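Local atomic coordinates of peroxide stress regulator PerR, FUR family (Streptococcus pyogenes, PDB entry 4I7H), a protein that probably senses peroxide stress through a bound metal ion and regulates transcription accordingly, as a dimeric DNA-binding repressor of the Fur family. Residues 97-102 and 112-117; 101-106 and 137-142. All blocks are in the same frame, centred on the assembly; numbering follows the deposited sequence.

Contact 1: 97-102 and 112-117; sequences HQHVNV and DFMDVD. With NI (nickel (II) ion), chain F.
Gln98 and Val100 pair with Asp115 and Phe113 in an antiparallel beta hairpin, strands 98-104 and 110-115, in the part of this Fur-family fold where the dimer forms. Backbone bonds come in two reciprocal sets: Gln98 N to Asp115 O (2.9 Å) and Asp115 N back to Gln98 O, then the same exchange between Val100 and Phe113. The pairs His99-Met114 and Asn101-Asp112 are the non-hydrogen-bonded ones.

The histidine face carries a metal site, probably the regulatory one of a PerR protein, here occupied by nickel. His97 NE2 and His99 NE2 each reach the nickel ion at 2.4 Å, and His4, Asn15 and His19 complete its shell. Met114 runs out past both imidazoles, meeting His99 obliquely, its CG anti to the backbone N (chi1 -168°) and the chain extended beyond. This sets its CE over one face of the His97 ring, 3.6 Å from the centroid, a CH-pi contact with SD over the same ring. A water bridges His99 and Asp112: it accepts from His99 ND1 and lies 2.7 Å from Asp112 OD2, to which it can donate. The bridge is consistent with NE2 being kept turned to the nickel. Asp112 OD2 is also hydrogen-bonded to Ser5 OG.

The other face is apolar at one end and polar at the other. Val100 and Val102 both press on Phe113, Val102 CG2 meeting Phe113 CD2 at 3.4 Å, while Gln128 and Tyr131 of the second subunit pack nearby. Asp115 is gripped at both oxygens: OD1 closes an Asx turn by accepting from Asp117 N, and OD2 takes the backbone N of Val118. Gln98 lies alongside it, and its NE2 donates to Asp115 OD2 at 3.0 Å from above the carboxylate plane.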
loop_
_atom_site.group_PDB
_atom_site.type_symbol
_atom_site.label_atom_id
_atom_site.label_comp_id
_atom_site.label_asym_id
_atom_site.label_seq_id
_atom_site.Cartn_x
_atom_site.Cartn_y
_atom_site.Cartn_z
ATOM N N HIS B 97 10.818 0.715 -6.618
ATOM C CA HIS B 97 9.828 -0.322 -6.357
ATOM C C HIS B 97 10.466 -1.510 -5.662
ATOM O O HIS B 97 11.684 -1.559 -5.462
ATOM C CB HIS B 97 9.218 -0.790 -7.681
ATOM C CG HIS B 97 10.223 -1.377 -8.620
ATOM N ND1 HIS B 97 10.916 -0.613 -9.537
ATOM C CD2 HIS B 97 10.682 -2.642 -8.761
ATOM C CE1 HIS B 97 11.739 -1.383 -10.220
ATOM N NE2 HIS B 97 11.618 -2.618 -9.770
ATOM N N GLN B 98 9.626 -2.469 -5.285
ATOM C CA GLN B 98 10.098 -3.736 -4.758
ATOM C C GLN B 98 9.259 -4.844 -5.397
ATOM O O GLN B 98 8.381 -4.570 -6.223
ATOM C CB GLN B 98 9.977 -3.775 -3.223
ATOM C CG GLN B 98 8.522 -3.733 -2.708
ATOM C CD GLN B 98 8.391 -4.049 -1.206
ATOM O OE1 GLN B 98 9.332 -4.520 -0.565
ATOM N NE2 GLN B 98 7.202 -3.808 -0.656
ATOM N N HIS B 99 9.530 -6.087 -5.017
ATOM C CA HIS B 99 8.790 -7.230 -5.552
ATOM C C HIS B 99 8.323 -8.094 -4.416
ATOM O O HIS B 99 9.119 -8.453 -3.546
ATOM C CB HIS B 99 9.668 -8.035 -6.509
ATOM C CG HIS B 99 9.967 -7.302 -7.771
ATOM N ND1 HIS B 99 9.114 -7.338 -8.852
ATOM C CD2 HIS B 99 10.973 -6.457 -8.106
ATOM C CE1 HIS B 99 9.603 -6.586 -9.820
ATOM N NE2 HIS B 99 10.715 -6.031 -9.388
ATOM N N VAL B 100 7.027 -8.399 -4.413
ATOM C CA VAL B 100 6.441 -9.162 -3.318
ATOM C C VAL B 100 5.654 -10.385 -3.798
ATOM O O VAL B 100 5.191 -10.435 -4.952
ATOM C CB VAL B 100 5.643 -8.242 -2.327
ATOM C CG1 VAL B 100 5.623 -6.804 -2.791
ATOM C CG2 VAL B 100 4.229 -8.761 -2.046
ATOM N N ASN B 101 5.535 -11.377 -2.924
ATOM C CA ASN B 101 4.863 -12.628 -3.276
ATOM C C ASN B 101 3.359 -12.616 -3.040
ATOM O O ASN B 101 2.885 -11.925 -2.134
ATOM C CB ASN B 101 5.511 -13.781 -2.503
ATOM C CG ASN B 101 6.884 -14.130 -3.042
ATOM O OD1 ASN B 101 7.094 -14.130 -4.258
ATOM N ND2 ASN B 101 7.820 -14.432 -2.153
ATOM N N VAL B 102 2.614 -13.351 -3.876
ATOM C CA VAL B 102 1.233 -13.742 -3.549
ATOM C C VAL B 102 1.192 -15.269 -3.494
ATOM O O VAL B 102 1.744 -15.931 -4.375
ATOM C CB VAL B 102 0.204 -13.387 -4.633
ATOM C CG1 VAL B 102 -1.189 -13.179 -4.008
ATOM C CG2 VAL B 102 0.638 -12.217 -5.454
ATOM N N ASP B 112 4.985 -13.566 -8.065
ATOM C CA ASP B 112 5.454 -12.294 -7.551
ATOM C C ASP B 112 4.935 -11.132 -8.385
ATOM O O ASP B 112 4.532 -11.287 -9.550
ATOM C CB ASP B 112 6.980 -12.253 -7.462
ATOM C CG ASP B 112 7.642 -12.501 -8.799
ATOM O OD1 ASP B 112 7.893 -13.681 -9.121
ATOM O OD2 ASP B 112 7.904 -11.522 -9.532
ATOM N N PHE B 113 4.912 -9.963 -7.765
ATOM C CA PHE B 113 4.453 -8.774 -8.443
ATOM C C PHE B 113 5.239 -7.559 -7.956
ATOM O O PHE B 113 5.869 -7.571 -6.886
ATOM C CB PHE B 113 2.941 -8.588 -8.271
ATOM C CG PHE B 113 2.520 -8.274 -6.859
ATOM C CD1 PHE B 113 2.320 -6.952 -6.458
ATOM C CD2 PHE B 113 2.319 -9.291 -5.933
ATOM C CE1 PHE B 113 1.932 -6.654 -5.158
ATOM C CE2 PHE B 113 1.934 -8.993 -4.617
ATOM C CZ PHE B 113 1.739 -7.673 -4.244
ATOM N N MET B 114 5.216 -6.527 -8.781
ATOM C CA MET B 114 5.984 -5.327 -8.554
ATOM C C MET B 114 5.145 -4.336 -7.736
ATOM O O MET B 114 3.984 -4.059 -8.071
ATOM C CB MET B 114 6.327 -4.752 -9.920
ATOM C CG MET B 114 7.342 -3.679 -9.940
ATOM S SD MET B 114 7.465 -3.150 -11.660
ATOM C CE MET B 114 8.048 -1.486 -11.395
ATOM N N ASP B 115 5.717 -3.821 -6.656
ATOM C CA ASP B 115 4.967 -2.970 -5.734
ATOM C C ASP B 115 5.646 -1.625 -5.540
ATOM O O ASP B 115 6.869 -1.556 -5.453
ATOM C CB ASP B 115 4.861 -3.633 -4.369
ATOM C CG ASP B 115 4.463 -2.640 -3.270
ATOM O OD1 ASP B 115 3.271 -2.216 -3.230
ATOM O OD2 ASP B 115 5.344 -2.271 -2.460
ATOM N N VAL B 116 4.842 -0.569 -5.466
ATOM C CA VAL B 116 5.344 0.768 -5.189
ATOM C C VAL B 116 4.600 1.400 -4.014
ATOM O O VAL B 116 4.926 2.515 -3.611
ATOM C CB VAL B 116 5.211 1.702 -6.422
ATOM C CG1 VAL B 116 6.179 1.276 -7.526
ATOM C CG2 VAL B 116 3.783 1.698 -6.938
ATOM N N ASP B 117 3.636 0.676 -3.445
ATOM C CA ASP B 117 2.763 1.252 -2.420
ATOM C C ASP B 117 3.203 1.040 -0.969
ATOM O O ASP B 117 2.776 1.789 -0.078
ATOM C CB ASP B 117 1.325 0.760 -2.596
ATOM C CG ASP B 117 0.719 1.185 -3.914
ATOM O OD1 ASP B 117 0.828 2.377 -4.264
ATOM O OD2 ASP B 117 0.131 0.325 -4.611
HETATM NI NI NI F . 12.609 -4.818 -10.155
HETATM O O HOH W 1 7.206 -8.911 -9.819
#

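Contact 2: 101-106 and 137-142; sequences NVVCEI and PVIAYG. With ZN (zinc ion), chain E.
Tyr141 carries its CG anti to its own carbonyl carbon (chi1 -69°), which lays the ring against the flank of Val103. Strands 98-104 and 140-143 run parallel here, one strand pair of the mixed sheet in the Fur-family dimerization region. Four backbone bonds join the segments: Ala140 N to Asn101 O (2.9 Å), Val103 N to Ala140 O, Gly142 N to Val103 O, and, just past the strand end, Glu105 N to Gly142 O at 2.7 Å. Ahead of them a water bridges the segments, accepting from Asn101 N and donating to Val138 O.

Val103 CB sits 3.9 Å from Tyr141 CD2, and Val103 CG2 meets Ile139 CD1 on the same face; on the other, Val102 CG1 touches Ala140 CB. Glu105 crosses Tyr141 at about a right angle, its CG against Tyr141 CB. Glu105 OE1 forms a salt bridge with Arg135 of the second subunit, and OE2 a hydrogen bond with Thr134 of that subunit. The strand ends at a four-cysteine zinc site of two CxxC pairs, probably structural as in other PerR proteins. With Cys107, Cys144 and Cys147, Cys104 SG, anti to its backbone N (chi1 -175°), binds zinc at 2.5 Å, and it also accepts a hydrogen bond from Ile106 N.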
loop_
_atom_site.group_PDB
_atom_site.type_symbol
_atom_site.label_atom_id
_atom_site.label_comp_id
_atom_site.label_asym_id
_atom_site.label_seq_id
_atom_site.Cartn_x
_atom_site.Cartn_y
_atom_site.Cartn_z
ATOM N N ASN B 101 5.535 -11.377 -2.924
ATOM C CA ASN B 101 4.863 -12.628 -3.276
ATOM C C ASN B 101 3.359 -12.616 -3.040
ATOM O O ASN B 101 2.885 -11.925 -2.134
ATOM C CB ASN B 101 5.511 -13.781 -2.503
ATOM C CG ASN B 101 6.884 -14.130 -3.042
ATOM O OD1 ASN B 101 7.094 -14.130 -4.258
ATOM N ND2 ASN B 101 7.820 -14.432 -2.153
ATOM N N VAL B 102 2.614 -13.351 -3.876
ATOM C CA VAL B 102 1.233 -13.742 -3.549
ATOM C C VAL B 102 1.192 -15.269 -3.494
ATOM O O VAL B 102 1.744 -15.931 -4.375
ATOM C CB VAL B 102 0.204 -13.387 -4.633
ATOM C CG1 VAL B 102 -1.189 -13.179 -4.008
ATOM C CG2 VAL B 102 0.638 -12.217 -5.454
ATOM N N VAL B 103 0.528 -15.821 -2.484
ATOM C CA VAL B 103 0.423 -17.258 -2.360
ATOM C C VAL B 103 -1.027 -17.694 -2.597
ATOM O O VAL B 103 -1.966 -17.047 -2.103
ATOM C CB VAL B 103 0.892 -17.726 -0.977
ATOM C CG1 VAL B 103 0.906 -19.272 -0.905
ATOM C CG2 VAL B 103 2.291 -17.155 -0.677
ATOM N N CYS B 104 -1.223 -18.768 -3.364
ATOM C CA CYS B 104 -2.569 -19.336 -3.501
ATOM C C CYS B 104 -2.977 -20.081 -2.229
ATOM O O CYS B 104 -2.323 -21.039 -1.819
ATOM C CB CYS B 104 -2.686 -20.285 -4.706
ATOM S SG CYS B 104 -4.414 -20.810 -4.870
ATOM N N GLU B 105 -4.055 -19.640 -1.597
ATOM C CA GLU B 105 -4.533 -20.284 -0.371
ATOM C C GLU B 105 -5.069 -21.710 -0.608
ATOM O O GLU B 105 -5.413 -22.419 0.347
ATOM C CB GLU B 105 -5.613 -19.426 0.285
ATOM C CG GLU B 105 -5.156 -18.011 0.602
ATOM C CD GLU B 105 -5.853 -17.435 1.824
ATOM O OE1 GLU B 105 -5.371 -17.667 2.958
ATOM O OE2 GLU B 105 -6.883 -16.757 1.654
ATOM N N ILE B 106 -5.132 -22.128 -1.872
ATOM C CA ILE B 106 -5.641 -23.464 -2.225
ATOM C C ILE B 106 -4.550 -24.448 -2.654
ATOM O O ILE B 106 -4.404 -25.516 -2.062
ATOM C CB ILE B 106 -6.692 -23.378 -3.339
ATOM C CG1 ILE B 106 -7.932 -22.643 -2.838
ATOM C CG2 ILE B 106 -7.071 -24.776 -3.836
ATOM C CD1 ILE B 106 -8.951 -22.370 -3.910
ATOM N N PRO B 137 7.057 -5.921 6.552
ATOM C CA PRO B 137 7.121 -7.158 5.753
ATOM C C PRO B 137 5.740 -7.545 5.219
ATOM O O PRO B 137 4.791 -7.639 5.983
ATOM C CB PRO B 137 7.626 -8.202 6.756
ATOM C CG PRO B 137 7.268 -7.657 8.104
ATOM C CD PRO B 137 7.272 -6.165 7.992
ATOM N N VAL B 138 5.639 -7.763 3.913
ATOM C CA VAL B 138 4.357 -7.989 3.265
ATOM C C VAL B 138 4.373 -9.221 2.366
ATOM O O VAL B 138 5.352 -9.471 1.652
ATOM C CB VAL B 138 3.927 -6.746 2.445
ATOM C CG1 VAL B 138 2.619 -6.997 1.677
ATOM C CG2 VAL B 138 3.751 -5.528 3.388
ATOM N N ILE B 139 3.292 -9.996 2.440
ATOM C CA ILE B 139 3.026 -11.095 1.512
ATOM C C ILE B 139 1.519 -11.094 1.282
ATOM O O ILE B 139 0.747 -10.846 2.203
ATOM C CB ILE B 139 3.465 -12.460 2.095
ATOM C CG1 ILE B 139 3.294 -13.580 1.068
ATOM C CG2 ILE B 139 2.696 -12.784 3.385
ATOM C CD1 ILE B 139 4.165 -14.797 1.376
ATOM N N ALA B 140 1.099 -11.340 0.050
ATOM C CA ALA B 140 -0.314 -11.349 -0.253
ATOM C C ALA B 140 -0.815 -12.793 -0.366
ATOM O O ALA B 140 -0.055 -13.712 -0.706
ATOM C CB ALA B 140 -0.583 -10.586 -1.524
ATOM N N TYR B 141 -2.090 -12.986 -0.063
ATOM C CA TYR B 141 -2.716 -14.289 -0.221
ATOM C C TYR B 141 -3.882 -14.157 -1.178
ATOM O O TYR B 141 -4.616 -13.153 -1.146
ATOM C CB TYR B 141 -3.189 -14.849 1.118
ATOM C CG TYR B 141 -2.052 -15.230 2.018
ATOM C CD1 TYR B 141 -1.557 -14.334 2.955
ATOM C CD2 TYR B 141 -1.441 -16.477 1.908
ATOM C CE1 TYR B 141 -0.496 -14.673 3.775
ATOM C CE2 TYR B 141 -0.387 -16.827 2.722
ATOM C CZ TYR B 141 0.081 -15.921 3.656
ATOM O OH TYR B 141 1.132 -16.268 4.472
ATOM N N GLY B 142 -4.056 -15.169 -2.026
ATOM C CA GLY B 142 -5.176 -15.161 -2.938
ATOM C C GLY B 142 -5.499 -16.512 -3.556
ATOM O O GLY B 142 -5.132 -17.561 -3.019
HETATM ZN ZN ZN E . -3.962 -22.206 -6.871
HETATM O O HOH W 2 6.479 -11.059 -0.249
#

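Strand 98-104 is the shared element, lying between 110-115 and 140-143, with Asn101 and Val102 serving both contacts. Contact 1 is antiparallel and lies nearer the centre of the chain; contact 2 is parallel and farther out. Each is partly buried, and each meets a different metal: contact 1 supplies two of five nickel ligands, contact 2 one of four zinc ligands. They touch where Val100 CG2 packs on Val138 O and Phe113 CE2 approaches Ala140 CB. The second subunit reaches both, but differently. In contact 1 Met114 N is hydrogen-bonded to Gln128 OE1 of the second subunit, whereas at Tyr141 and Gly142 that subunit adds an antiparallel strand and continues the sheet.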